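Local structure of aminotransferase class I and II (Streptococcus suis 89/1591, 3OP7) at residues 134-140 with 342-346; 296-300 with 311-315. The protein probably catalyses pyridoxal-phosphate-dependent transamination as a class I/II aminotransferase. All coordinates share one frame; numbering follows the deposited sequence.

Contact 1 (134-140 with 342-346); sequences IEEENGW and RDGYV. With SO4 (sulfate ion), chain E; EDO (1,2-ethanediol), chain F.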
# COMPACT_ATOMS: atom_id res chain seq x y z
N ILE A 134 -13.03 8.48 -24.23
CA ILE A 134 -12.38 7.78 -25.32
C ILE A 134 -13.45 7.54 -26.39
O ILE A 134 -14.65 7.41 -26.07
CB ILE A 134 -11.68 6.48 -24.90
CG1 ILE A 134 -12.69 5.44 -24.40
CG2 ILE A 134 -10.57 6.77 -23.80
CD1 ILE A 134 -12.02 4.17 -23.79
N GLU A 135 -12.99 7.52 -27.65
CA GLU A 135 -13.85 7.38 -28.79
C GLU A 135 -13.45 6.21 -29.70
O GLU A 135 -12.41 6.22 -30.38
CB GLU A 135 -13.90 8.70 -29.59
CG GLU A 135 -14.78 9.75 -28.87
CD GLU A 135 -14.61 11.19 -29.36
OE1 GLU A 135 -14.05 11.38 -30.45
OE2 GLU A 135 -14.98 12.12 -28.60
N GLU A 136 -14.34 5.23 -29.72
CA GLU A 136 -14.06 4.00 -30.42
C GLU A 136 -13.85 4.34 -31.89
O GLU A 136 -13.03 3.71 -32.53
CB GLU A 136 -15.21 3.02 -30.28
CG GLU A 136 -14.91 1.67 -30.96
CD GLU A 136 -16.16 0.94 -31.30
OE1 GLU A 136 -16.97 1.55 -32.02
OE2 GLU A 136 -16.35 -0.21 -30.84
N GLU A 137 -14.57 5.36 -32.38
CA GLU A 137 -14.47 5.75 -33.80
C GLU A 137 -13.11 6.34 -34.13
O GLU A 137 -12.75 6.41 -35.30
CB GLU A 137 -15.58 6.76 -34.22
N ASN A 138 -12.38 6.79 -33.09
CA ASN A 138 -11.05 7.36 -33.25
C ASN A 138 -9.96 6.50 -32.57
O ASN A 138 -9.07 7.04 -31.92
CB ASN A 138 -11.07 8.78 -32.70
CG ASN A 138 -11.96 9.72 -33.52
OD1 ASN A 138 -12.82 10.43 -32.98
ND2 ASN A 138 -11.77 9.71 -34.84
N GLY A 139 -10.03 5.18 -32.75
CA GLY A 139 -8.98 4.30 -32.23
C GLY A 139 -8.91 4.26 -30.71
O GLY A 139 -7.85 3.99 -30.11
N TRP A 140 -10.07 4.47 -30.09
CA TRP A 140 -10.22 4.52 -28.63
C TRP A 140 -9.44 5.67 -27.97
O TRP A 140 -9.19 5.64 -26.79
CB TRP A 140 -9.85 3.20 -27.91
CG TRP A 140 -10.86 2.07 -28.07
CD1 TRP A 140 -10.62 0.84 -28.61
CD2 TRP A 140 -12.22 2.05 -27.63
NE1 TRP A 140 -11.76 0.05 -28.55
CE2 TRP A 140 -12.76 0.77 -27.96
CE3 TRP A 140 -13.04 2.97 -26.98
CZ2 TRP A 140 -14.08 0.41 -27.66
CZ3 TRP A 140 -14.35 2.62 -26.68
CH2 TRP A 140 -14.87 1.35 -27.06
N ARG A 342 -18.92 0.82 -20.38
CA ARG A 342 -19.13 0.65 -21.83
C ARG A 342 -19.67 -0.74 -22.09
O ARG A 342 -18.90 -1.67 -22.42
CB ARG A 342 -17.82 0.82 -22.60
CG ARG A 342 -17.28 2.24 -22.64
CD ARG A 342 -17.99 3.10 -23.71
NE ARG A 342 -17.25 4.36 -24.01
CZ ARG A 342 -17.24 5.43 -23.22
NH1 ARG A 342 -17.94 5.40 -22.07
NH2 ARG A 342 -16.55 6.54 -23.58
N ASP A 343 -20.98 -0.90 -21.97
CA ASP A 343 -21.61 -2.20 -22.19
C ASP A 343 -21.56 -2.50 -23.71
O ASP A 343 -21.33 -1.60 -24.52
CB ASP A 343 -23.05 -2.17 -21.63
CG ASP A 343 -23.58 -3.55 -21.22
OD1 ASP A 343 -23.00 -4.58 -21.64
OD2 ASP A 343 -24.61 -3.61 -20.49
N GLY A 344 -21.75 -3.75 -24.09
CA GLY A 344 -21.57 -4.18 -25.47
C GLY A 344 -20.18 -4.71 -25.77
O GLY A 344 -19.95 -5.17 -26.90
N TYR A 345 -19.29 -4.68 -24.76
CA TYR A 345 -17.91 -5.10 -24.88
C TYR A 345 -17.50 -5.96 -23.69
O TYR A 345 -18.09 -5.87 -22.60
CB TYR A 345 -16.97 -3.87 -24.88
CG TYR A 345 -17.19 -2.88 -25.99
CD1 TYR A 345 -18.19 -1.92 -25.88
CD2 TYR A 345 -16.41 -2.89 -27.13
CE1 TYR A 345 -18.40 -1.00 -26.91
CE2 TYR A 345 -16.64 -1.99 -28.18
CZ TYR A 345 -17.62 -1.04 -28.05
OH TYR A 345 -17.88 -0.10 -29.05
N VAL A 346 -16.42 -6.71 -23.86
CA VAL A 346 -15.81 -7.46 -22.75
C VAL A 346 -14.30 -7.18 -22.74
O VAL A 346 -13.73 -7.00 -23.80
CB VAL A 346 -16.07 -8.98 -22.93
CG1 VAL A 346 -17.57 -9.28 -22.86
CG2 VAL A 346 -15.51 -9.50 -24.27
S SO4 E . -17.68 6.38 -29.50
O1 SO4 E . -16.87 5.50 -28.60
O2 SO4 E . -17.94 7.67 -28.87
O3 SO4 E . -17.03 6.62 -30.81
O4 SO4 E . -18.96 5.69 -29.73
C1 EDO F . -3.13 3.31 -31.16
O1 EDO F . -3.35 2.28 -30.17
C2 EDO F . -4.31 4.28 -31.25
O2 EDO F . -5.54 3.58 -31.54
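An exceptionally close approach joins Y345 to E136: the phenol donates a hydrogen bond to the carboxylate, with only 2.4 Å between Y345 OH and E136 OE2, so short that its exact length is doubtful. The carboxylate oxygen arrives in line with the phenol ring rather than above it, while the carboxylate itself is turned 72° from that plane. With CG anti to the backbone N (chi1 -177°) and the chain extended beyond it, E136 spans the distance to the hydroxyl.

The same glutamate also touches the indole of W140, its CB lying 3.6 Å above one face and displaced from the ring centre toward its border. W140 in turn points an edge at the face of Y345 in a T-shaped pair, with six-membered ring centroids 5.3 Å apart and planes at 70°. The closest atoms are W140 CZ2 and Y345 CE2, at 3.5 Å. Each of the three side chains thus touches the other two.

R342 adds a backbone anchor: its NH2 reaches a lone pair of I134 O over 3.3 Å, with the acceptor lying in the guanidinium plane. Its main polar partner is Q133 OE1, just before the segment, which the same nitrogen also reaches. Next to the glutamate, a sulfate probably left from the crystallisation liquor accepts hydrogen bonds from two consecutive amides of the short 3-10 turn, at 2.8 Å from E136 N to sulfate O1, and from E137 N to sulfate O3.

The contact ties the end of strand 128-135, in the large mixed sheet, to the start of strand 345-348 in the small antiparallel sheet, probably the large and small domains of a fold-type I aminotransferase. There Y345 lies against K312 and F310 of strand 309-313, its ring nearly parallel to that of F310, and V346 packs on helix 319-330.

Contact 2 (296-300 with 311-315); sequences PLVSY and VKIAV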
# COMPACT_ATOMS: atom_id res chain seq x y z
N PRO A 296 -17.90 -14.09 -36.51
CA PRO A 296 -18.64 -12.94 -37.06
C PRO A 296 -19.36 -12.06 -36.02
O PRO A 296 -19.70 -10.91 -36.33
CB PRO A 296 -19.65 -13.60 -38.03
CG PRO A 296 -19.82 -14.98 -37.52
CD PRO A 296 -18.57 -15.37 -36.79
N LEU A 297 -19.55 -12.57 -34.81
CA LEU A 297 -20.23 -11.80 -33.75
C LEU A 297 -19.26 -10.99 -32.90
O LEU A 297 -19.68 -10.36 -31.91
CB LEU A 297 -21.05 -12.72 -32.85
CG LEU A 297 -22.25 -13.42 -33.51
CD1 LEU A 297 -23.04 -14.21 -32.46
CD2 LEU A 297 -23.13 -12.42 -34.27
N VAL A 298 -17.98 -11.01 -33.22
CA VAL A 298 -17.03 -10.22 -32.42
C VAL A 298 -16.12 -9.41 -33.31
O VAL A 298 -15.78 -9.84 -34.40
CB VAL A 298 -16.15 -11.09 -31.48
CG1 VAL A 298 -16.99 -12.14 -30.78
CG2 VAL A 298 -15.02 -11.76 -32.26
N SER A 299 -15.72 -8.25 -32.83
CA SER A 299 -14.82 -7.39 -33.59
C SER A 299 -14.11 -6.52 -32.57
O SER A 299 -14.57 -6.42 -31.41
CB SER A 299 -15.59 -6.56 -34.64
OG SER A 299 -16.35 -5.53 -34.01
N TYR A 300 -12.98 -5.94 -32.94
CA TYR A 300 -12.31 -5.00 -32.01
C TYR A 300 -11.34 -4.04 -32.69
O TYR A 300 -11.06 -4.17 -33.90
CB TYR A 300 -11.64 -5.79 -30.88
CG TYR A 300 -10.28 -6.43 -31.10
CD1 TYR A 300 -9.79 -6.75 -32.37
CD2 TYR A 300 -9.54 -6.83 -30.03
CE1 TYR A 300 -8.54 -7.40 -32.53
CE2 TYR A 300 -8.30 -7.47 -30.18
CZ TYR A 300 -7.81 -7.75 -31.42
OH TYR A 300 -6.59 -8.39 -31.56
N VAL A 311 -13.23 -6.19 -26.55
CA VAL A 311 -13.79 -6.83 -27.71
C VAL A 311 -15.28 -6.52 -27.75
O VAL A 311 -15.99 -6.55 -26.73
CB VAL A 311 -13.54 -8.35 -27.62
CG1 VAL A 311 -14.15 -9.08 -28.75
CG2 VAL A 311 -12.04 -8.63 -27.56
N LYS A 312 -15.75 -6.15 -28.93
CA LYS A 312 -17.14 -5.79 -29.14
C LYS A 312 -17.95 -7.02 -29.51
O LYS A 312 -17.70 -7.62 -30.55
CB LYS A 312 -17.24 -4.76 -30.27
CG LYS A 312 -18.59 -4.07 -30.36
CD LYS A 312 -18.65 -3.18 -31.59
CE LYS A 312 -19.78 -2.16 -31.53
NZ LYS A 312 -19.53 -1.07 -32.53
N ILE A 313 -18.93 -7.37 -28.68
CA ILE A 313 -19.78 -8.55 -28.90
C ILE A 313 -21.13 -8.10 -29.46
O ILE A 313 -21.90 -7.44 -28.76
CB ILE A 313 -20.00 -9.34 -27.55
CG1 ILE A 313 -18.68 -9.68 -26.88
CG2 ILE A 313 -20.83 -10.63 -27.81
CD1 ILE A 313 -17.73 -10.55 -27.67
N ALA A 314 -21.41 -8.44 -30.73
CA ALA A 314 -22.68 -8.10 -31.41
C ALA A 314 -23.86 -9.02 -31.02
O ALA A 314 -24.45 -9.71 -31.88
CB ALA A 314 -22.48 -8.10 -32.95
N VAL A 315 -24.20 -8.99 -29.73
CA VAL A 315 -25.32 -9.74 -29.15
C VAL A 315 -26.11 -8.78 -28.26
O VAL A 315 -25.53 -8.04 -27.45
CB VAL A 315 -24.85 -10.94 -28.30
CG1 VAL A 315 -26.06 -11.65 -27.65
CG2 VAL A 315 -24.04 -11.92 -29.18
O HOH W 1 -18.81 -7.02 -33.06
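V298 and I313 run alongside each other in the same direction, and illustrate how a non-hydrogen-bonded pair lets two branched side chains lie flank to flank. In I313, CG1 lies anti to the carbonyl carbon (chi1 -53°), and a bend at chi2 (-61°) brings CD1 within 3.6 Å of V298 CG1. On the same face V311 leans in diagonally, its CG1 3.9 Å from V298 CB, while its other branch, CG2, meets the ring of Y300 obliquely at CD2. The hydroxyl of Y300 is held by D289 of helix 270-294. L297, crossing V315 at a slant, brings CD1 near V315 CG2, and L368 of helix 354-368 packs against both.

The framework is an antiparallel beta hairpin, strands 298-300 and 309-313, with the first at an edge of the four-stranded sheet within this chain. S299 and K312 form its hydrogen-bonded pair: S299 N binds K312 O at 3.1 Å and K312 N returns to S299 O at 2.8 Å. Past the strands A314 N adds a bond of 2.8 Å to L297 O, just where A314 centres an inverse gamma turn.

On the face bearing S299 and K312 the side chains are exposed and meet lightly, S299 OG lying 3.9 Å from K312 CB. A water bridges S299 OG and K312 O, donating to the carbonyl, which therefore serves both the S299 amide and the solvent.

In the fold
Contacts 1 and 2 have centres 12 Å apart and meet in the small antiparallel sheet, where strands 345-348 and 309-313 are neighbours. Probable backbone hydrogen bonds join them directly, V346 N to V311 O at 2.9 Å and G344 O to I313 N at 3.0 Å. In chain order come 134-140, 296-300, 311-315 and 342-346, so the local hairpin of contact 2 falls between the two distant segments of contact 1. Contact 2 builds an outer part of the small sheet, whereas contact 1 connects that sheet to the large mixed one. This agrees with the large and small domains expected of fold-type I aminotransferases.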